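Local coordinates for protein trigger factor (Thermotoga maritima, PDB 2NSC) that probably acts as a ribosome-binding chaperone and peptidyl-prolyl isomerase that keeps newly made proteins open, here represented by its N-terminal domain, at residues 27-32 and 49-54; 61-66 and 92-97. All blocks are in the same frame, centred on the assembly; numbering follows the deposited sequence.

Interaction 1 (27-32 and 49-54)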
loop_
_atom_site.group_PDB
_atom_site.type_symbol
_atom_site.label_atom_id
_atom_site.label_comp_id
_atom_site.label_asym_id
_atom_site.label_seq_id
_atom_site.Cartn_x
_atom_site.Cartn_y
_atom_site.Cartn_z
ATOM N N ALA A 27 -6.580 3.217 1.475
ATOM C CA ALA A 27 -6.174 2.541 0.239
ATOM C C ALA A 27 -6.696 1.100 0.180
ATOM O O ALA A 27 -7.177 0.664 -0.869
ATOM C CB ALA A 27 -4.664 2.569 0.091
ATOM N N GLU A 28 -6.600 0.371 1.298
ATOM C CA GLU A 28 -7.189 -0.966 1.407
ATOM C C GLU A 28 -8.679 -0.934 1.070
ATOM O O GLU A 28 -9.154 -1.790 0.346
ATOM C CB GLU A 28 -6.976 -1.550 2.806
ATOM C CG GLU A 28 -5.516 -1.879 3.125
ATOM C CD GLU A 28 -5.337 -2.534 4.495
ATOM O OE1 GLU A 28 -5.120 -1.824 5.485
ATOM O OE2 GLU A 28 -5.399 -3.762 4.594
ATOM N N ASP A 29 -9.404 0.065 1.591
ATOM C CA ASP A 29 -10.830 0.261 1.300
ATOM C C ASP A 29 -11.094 0.513 -0.198
ATOM O O ASP A 29 -12.083 0.026 -0.740
ATOM C CB ASP A 29 -11.394 1.443 2.103
ATOM C CG ASP A 29 -11.600 1.131 3.584
ATOM O OD1 ASP A 29 -11.638 -0.069 3.952
ATOM O OD2 ASP A 29 -11.754 2.100 4.386
ATOM N N LYS A 30 -10.242 1.300 -0.860
ATOM C CA LYS A 30 -10.405 1.509 -2.290
ATOM C C LYS A 30 -10.189 0.185 -3.009
ATOM O O LYS A 30 -10.893 -0.123 -3.972
ATOM C CB LYS A 30 -9.422 2.539 -2.828
ATOM C CG LYS A 30 -9.627 3.967 -2.312
ATOM C CD LYS A 30 -8.532 4.893 -2.823
ATOM C CE LYS A 30 -8.588 6.244 -2.119
ATOM N NZ LYS A 30 -7.590 7.201 -2.701
ATOM N N ALA A 31 -9.214 -0.596 -2.538
ATOM C CA ALA A 31 -8.910 -1.900 -3.126
ATOM C C ALA A 31 -10.103 -2.850 -3.041
ATOM O O ALA A 31 -10.421 -3.543 -4.003
ATOM C CB ALA A 31 -7.676 -2.519 -2.451
ATOM N N VAL A 32 -10.769 -2.880 -1.889
ATOM C CA VAL A 32 -11.984 -3.690 -1.716
ATOM C C VAL A 32 -13.075 -3.241 -2.697
ATOM O O VAL A 32 -13.681 -4.053 -3.387
ATOM C CB VAL A 32 -12.487 -3.636 -0.237
ATOM C CG1 VAL A 32 -13.819 -4.307 -0.089
ATOM C CG2 VAL A 32 -11.446 -4.254 0.714
ATOM N N ILE A 49 -18.346 -8.782 -1.343
ATOM C CA ILE A 49 -17.320 -9.606 -0.686
ATOM C C ILE A 49 -16.667 -8.801 0.457
ATOM O O ILE A 49 -16.172 -7.704 0.224
ATOM C CB ILE A 49 -16.244 -10.125 -1.677
ATOM C CG1 ILE A 49 -16.886 -10.758 -2.924
ATOM C CG2 ILE A 49 -15.319 -11.123 -0.974
ATOM C CD1 ILE A 49 -15.928 -10.934 -4.114
ATOM N N PRO A 50 -16.690 -9.331 1.697
ATOM C CA PRO A 50 -16.009 -8.627 2.798
ATOM C C PRO A 50 -14.494 -8.459 2.572
ATOM O O PRO A 50 -13.875 -9.309 1.919
ATOM C CB PRO A 50 -16.284 -9.526 4.021
ATOM C CG PRO A 50 -17.505 -10.311 3.654
ATOM C CD PRO A 50 -17.353 -10.556 2.174
ATOM N N LYS A 51 -13.925 -7.370 3.101
ATOM C CA LYS A 51 -12.472 -7.102 3.044
ATOM C C LYS A 51 -11.607 -8.292 3.498
ATOM O O LYS A 51 -10.625 -8.637 2.838
ATOM C CB LYS A 51 -12.105 -5.827 3.838
ATOM C CG LYS A 51 -10.583 -5.591 3.980
ATOM C CD LYS A 51 -10.198 -4.136 4.226
ATOM C CE LYS A 51 -10.581 -3.662 5.606
ATOM N NZ LYS A 51 -10.033 -2.296 5.881
ATOM N N ASN A 52 -11.984 -8.907 4.617
ATOM C CA ASN A 52 -11.264 -10.052 5.189
ATOM C C ASN A 52 -11.157 -11.261 4.277
ATOM O O ASN A 52 -10.182 -12.021 4.331
ATOM C CB ASN A 52 -11.935 -10.480 6.492
ATOM C CG ASN A 52 -11.717 -9.483 7.594
ATOM O OD1 ASN A 52 -10.699 -8.770 7.611
ATOM N ND2 ASN A 52 -12.669 -9.416 8.527
ATOM N N VAL A 53 -12.189 -11.439 3.466
ATOM C CA VAL A 53 -12.282 -12.552 2.544
ATOM C C VAL A 53 -11.336 -12.286 1.379
ATOM O O VAL A 53 -10.570 -13.163 0.982
ATOM C CB VAL A 53 -13.733 -12.734 2.070
ATOM C CG1 VAL A 53 -13.861 -13.923 1.120
ATOM C CG2 VAL A 53 -14.650 -12.911 3.284
ATOM N N LEU A 54 -11.360 -11.063 0.859
ATOM C CA LEU A 54 -10.450 -10.682 -0.217
ATOM C C LEU A 54 -8.980 -10.857 0.188
ATOM O O LEU A 54 -8.202 -11.487 -0.535
ATOM C CB LEU A 54 -10.749 -9.264 -0.697
ATOM C CG LEU A 54 -12.063 -9.118 -1.474
ATOM C CD1 LEU A 54 -12.403 -7.666 -1.659
ATOM C CD2 LEU A 54 -12.000 -9.814 -2.828
#

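Interaction 2 (61-66 and 92-97)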
loop_
_atom_site.group_PDB
_atom_site.type_symbol
_atom_site.label_atom_id
_atom_site.label_comp_id
_atom_site.label_asym_id
_atom_site.label_seq_id
_atom_site.Cartn_x
_atom_site.Cartn_y
_atom_site.Cartn_z
ATOM N N GLU A 61 -1.089 -10.777 -2.877
ATOM C CA GLU A 61 -1.507 -9.997 -4.035
ATOM C C GLU A 61 -2.409 -8.823 -3.652
ATOM O O GLU A 61 -2.480 -7.842 -4.391
ATOM C CB GLU A 61 -2.221 -10.882 -5.061
ATOM C CG GLU A 61 -2.024 -10.424 -6.503
ATOM C CD GLU A 61 -2.968 -11.088 -7.520
ATOM O OE1 GLU A 61 -3.369 -12.271 -7.324
ATOM O OE2 GLU A 61 -3.311 -10.402 -8.527
ATOM N N PHE A 62 -3.092 -8.918 -2.507
ATOM C CA PHE A 62 -3.968 -7.838 -2.059
ATOM C C PHE A 62 -3.169 -6.564 -1.820
ATOM O O PHE A 62 -3.654 -5.474 -2.121
ATOM C CB PHE A 62 -4.772 -8.203 -0.804
ATOM C CG PHE A 62 -5.764 -7.131 -0.392
ATOM C CD1 PHE A 62 -7.064 -7.117 -0.929
ATOM C CD2 PHE A 62 -5.399 -6.128 0.510
ATOM C CE1 PHE A 62 -7.985 -6.131 -0.588
ATOM C CE2 PHE A 62 -6.314 -5.122 0.868
ATOM C CZ PHE A 62 -7.616 -5.122 0.323
ATOM N N GLN A 63 -1.952 -6.717 -1.289
ATOM C CA GLN A 63 -1.025 -5.608 -1.050
ATOM C C GLN A 63 -0.703 -4.826 -2.316
ATOM O O GLN A 63 -0.486 -3.621 -2.258
ATOM C CB GLN A 63 0.324 -6.117 -0.528
ATOM C CG GLN A 63 0.355 -6.771 0.814
ATOM C CD GLN A 63 1.788 -7.034 1.252
ATOM O OE1 GLN A 63 2.759 -6.648 0.566
ATOM N NE2 GLN A 63 1.937 -7.666 2.414
ATOM N N GLU A 64 -0.600 -5.534 -3.443
ATOM C CA GLU A 64 -0.299 -4.905 -4.729
ATOM C C GLU A 64 -1.371 -3.882 -5.085
ATOM O O GLU A 64 -1.052 -2.776 -5.531
ATOM C CB GLU A 64 -0.189 -5.954 -5.836
ATOM C CG GLU A 64 0.974 -6.929 -5.641
ATOM C CD GLU A 64 2.322 -6.220 -5.402
ATOM O OE1 GLU A 64 2.653 -5.239 -6.122
ATOM O OE2 GLU A 64 3.054 -6.662 -4.484
ATOM N N TYR A 65 -2.633 -4.261 -4.871
ATOM C CA TYR A 65 -3.771 -3.364 -5.096
ATOM C C TYR A 65 -3.752 -2.212 -4.106
ATOM O O TYR A 65 -4.009 -1.057 -4.468
ATOM C CB TYR A 65 -5.100 -4.138 -5.031
ATOM C CG TYR A 65 -5.405 -4.936 -6.290
ATOM C CD1 TYR A 65 -5.675 -4.280 -7.508
ATOM C CD2 TYR A 65 -5.403 -6.348 -6.280
ATOM C CE1 TYR A 65 -5.963 -5.002 -8.692
ATOM C CE2 TYR A 65 -5.678 -7.085 -7.486
ATOM C CZ TYR A 65 -5.962 -6.395 -8.675
ATOM O OH TYR A 65 -6.243 -7.073 -9.849
ATOM N N THR A 66 -3.420 -2.526 -2.854
ATOM C CA THR A 66 -3.259 -1.485 -1.838
ATOM C C THR A 66 -2.199 -0.468 -2.250
ATOM O O THR A 66 -2.427 0.738 -2.161
ATOM C CB THR A 66 -2.978 -2.060 -0.433
ATOM O OG1 THR A 66 -4.047 -2.948 -0.070
ATOM C CG2 THR A 66 -2.922 -0.944 0.601
ATOM N N ARG A 92 8.495 -0.097 -4.665
ATOM C CA ARG A 92 7.264 -0.220 -3.858
ATOM C C ARG A 92 7.490 -1.217 -2.752
ATOM O O ARG A 92 8.192 -2.213 -2.942
ATOM C CB ARG A 92 6.102 -0.724 -4.711
ATOM C CG ARG A 92 5.395 0.380 -5.493
ATOM C CD ARG A 92 4.677 -0.135 -6.771
ATOM N NE ARG A 92 3.870 -1.345 -6.588
ATOM C CZ ARG A 92 2.559 -1.404 -6.795
ATOM N NH1 ARG A 92 1.905 -0.315 -7.183
ATOM N NH2 ARG A 92 1.902 -2.547 -6.617
ATOM N N GLU A 93 6.867 -0.978 -1.602
ATOM C CA GLU A 93 7.015 -1.869 -0.465
ATOM C C GLU A 93 5.849 -1.686 0.508
ATOM O O GLU A 93 5.505 -0.567 0.856
ATOM C CB GLU A 93 8.355 -1.568 0.226
ATOM C CG GLU A 93 8.693 -2.433 1.439
ATOM C CD GLU A 93 9.909 -1.877 2.195
ATOM O OE1 GLU A 93 9.731 -1.013 3.099
ATOM O OE2 GLU A 93 11.053 -2.279 1.858
ATOM N N LEU A 94 5.229 -2.784 0.921
ATOM C CA LEU A 94 4.271 -2.757 2.020
ATOM C C LEU A 94 4.625 -3.856 3.029
ATOM O O LEU A 94 4.806 -5.002 2.642
ATOM C CB LEU A 94 2.841 -2.930 1.512
ATOM C CG LEU A 94 1.722 -2.629 2.525
ATOM C CD1 LEU A 94 0.495 -2.135 1.825
ATOM C CD2 LEU A 94 1.371 -3.827 3.363
ATOM N N LYS A 95 4.737 -3.495 4.311
ATOM C CA LYS A 95 4.992 -4.474 5.393
ATOM C C LYS A 95 3.793 -4.500 6.335
ATOM O O LYS A 95 3.440 -3.469 6.933
ATOM C CB LYS A 95 6.233 -4.102 6.214
ATOM C CG LYS A 95 7.519 -3.856 5.421
ATOM C CD LYS A 95 7.933 -5.100 4.685
ATOM C CE LYS A 95 9.220 -4.897 3.913
ATOM N NZ LYS A 95 9.473 -6.103 3.077
ATOM N N ASP A 96 3.167 -5.666 6.472
ATOM C CA ASP A 96 2.034 -5.803 7.383
ATOM C C ASP A 96 2.475 -5.596 8.827
ATOM O O ASP A 96 3.670 -5.656 9.148
ATOM C CB ASP A 96 1.367 -7.172 7.240
ATOM C CG ASP A 96 0.562 -7.304 5.954
ATOM O OD1 ASP A 96 -0.182 -6.347 5.581
ATOM O OD2 ASP A 96 0.660 -8.383 5.320
ATOM N N VAL A 97 1.496 -5.353 9.691
ATOM C CA VAL A 97 1.752 -5.178 11.093
ATOM C C VAL A 97 2.534 -6.398 11.571
ATOM O O VAL A 97 2.323 -7.518 11.103
ATOM C CB VAL A 97 0.447 -5.003 11.909
ATOM C CG1 VAL A 97 -0.468 -6.261 11.797
ATOM C CG2 VAL A 97 0.775 -4.664 13.384
HETATM O O HOH W 1 4.810 -7.704 2.847
HETATM O O HOH W 2 5.160 -3.965 -5.870
#

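Interaction 1 (27-32 and 49-54)
V32 and K51 make the broadest meeting between helix 21-36 and the first turn of helix 51-58. The methyl CG2 of V32 sits against the foot of the lysine chain, 3.6 Å from K51 CB and about as near to CG and CD, the two side chains crossing at roughly a right angle. The valine's other methyl, CG1, lies anti to the backbone N (chi1 172°) and faces L54, whose CD1 is 4.0 Å from V32 CG1. A compact branched residue suits this place, since one methyl serves the aliphatic lysine stem and the other the buried leucine. With both methyls removed, as by an alanine here, the K51 stem would probably lose the surface it lies on, opening a gap beside L54 CD1. K51 bends at chi3 (71°) and carries its ammonium to D29, where a salt bridge joins K51 NZ to D29 OD1 at 3.4 Å, its hydrogen bond weak. E28 OE1 stands 5.0 Å from K51 NZ, too far for contact, while its OE2 pairs with K55. The arrangement, an apolar centre with charged groups along its margin, is characteristic of amphipathic helix packing, here within the helical part of the trigger factor N-terminal domain.

Interaction 2 (61-66 and 92-97)
L94 packs against the side of helix 62-71, supplying the apolar centre of a contact that is otherwise polar. With CG anti to the backbone N (chi1 -168°), the leucine divides its methyls between two helical residues: CD1 meets T66 CG2 at 3.8 Å, the two side chains crossing at about a right angle, while CD2 lies beside the amide end of Q63, 3.9 Å from Q63 CD. T66 suits the buried end because its methyl offers L94 an apolar surface. L67 also touches L94.

Toward D96 the contact is polar and loose. Q63 extends beyond CG to reach D96, but the hydrogen bond from its NE2 to D96 OD2 is weak, 3.3 Å long and bent to 135°, with the amide and carboxylate planes nearly perpendicular. The same NE2 gives a firmer bond to a water, which in turn donates to the carbonyl O of L94. At the other, exposed margin the polar grip is firm: R92 NH2 bonds to both E64 OE1, at 2.8 Å in a salt bridge, and the backbone O of E64, at 3.2 Å. The carboxylate oxygen lies near the guanidinium plane, though NH2 approaches it from above the carboxylate plane. A bend at chi2 (-52°) brings the glutamate back toward the arginine, and a second water links E64 OE1 to R92 NE. R92 NH1 pairs with D68, so the long, multiply donating arginine spans two acidic residues of one helix. Together these contacts form a helix-to-loop interface in the N-terminal domain of trigger factor, with an extended segment laid along a helix, its leucine turned toward the helix and its polar groups bonded directly or through two waters.

Overall arrangement
From the N terminus the chain forms the antiparallel hairpin of strands 2-9 and 12-18, then enters helix 21-36. Interaction 1 closes the loop that leaves this helix and returns at helix 51-58. Helix 62-71 follows directly, and interaction 2 closes a longer excursion, through helix 74-77, when segment 92-97 comes back beside it. The two loops run in series, neither enclosing nor crossing the other. Their centres are 12 Å apart, and the contacts meet where helix 21-36 packs on helix 62-71: the ring of F62 touches A31, and T66 touches A27 and E28. Helix 21-36 thus joins helix 51-58 to helix 62-71, whose neighbouring face, sharing T66, carries the returning extended segment.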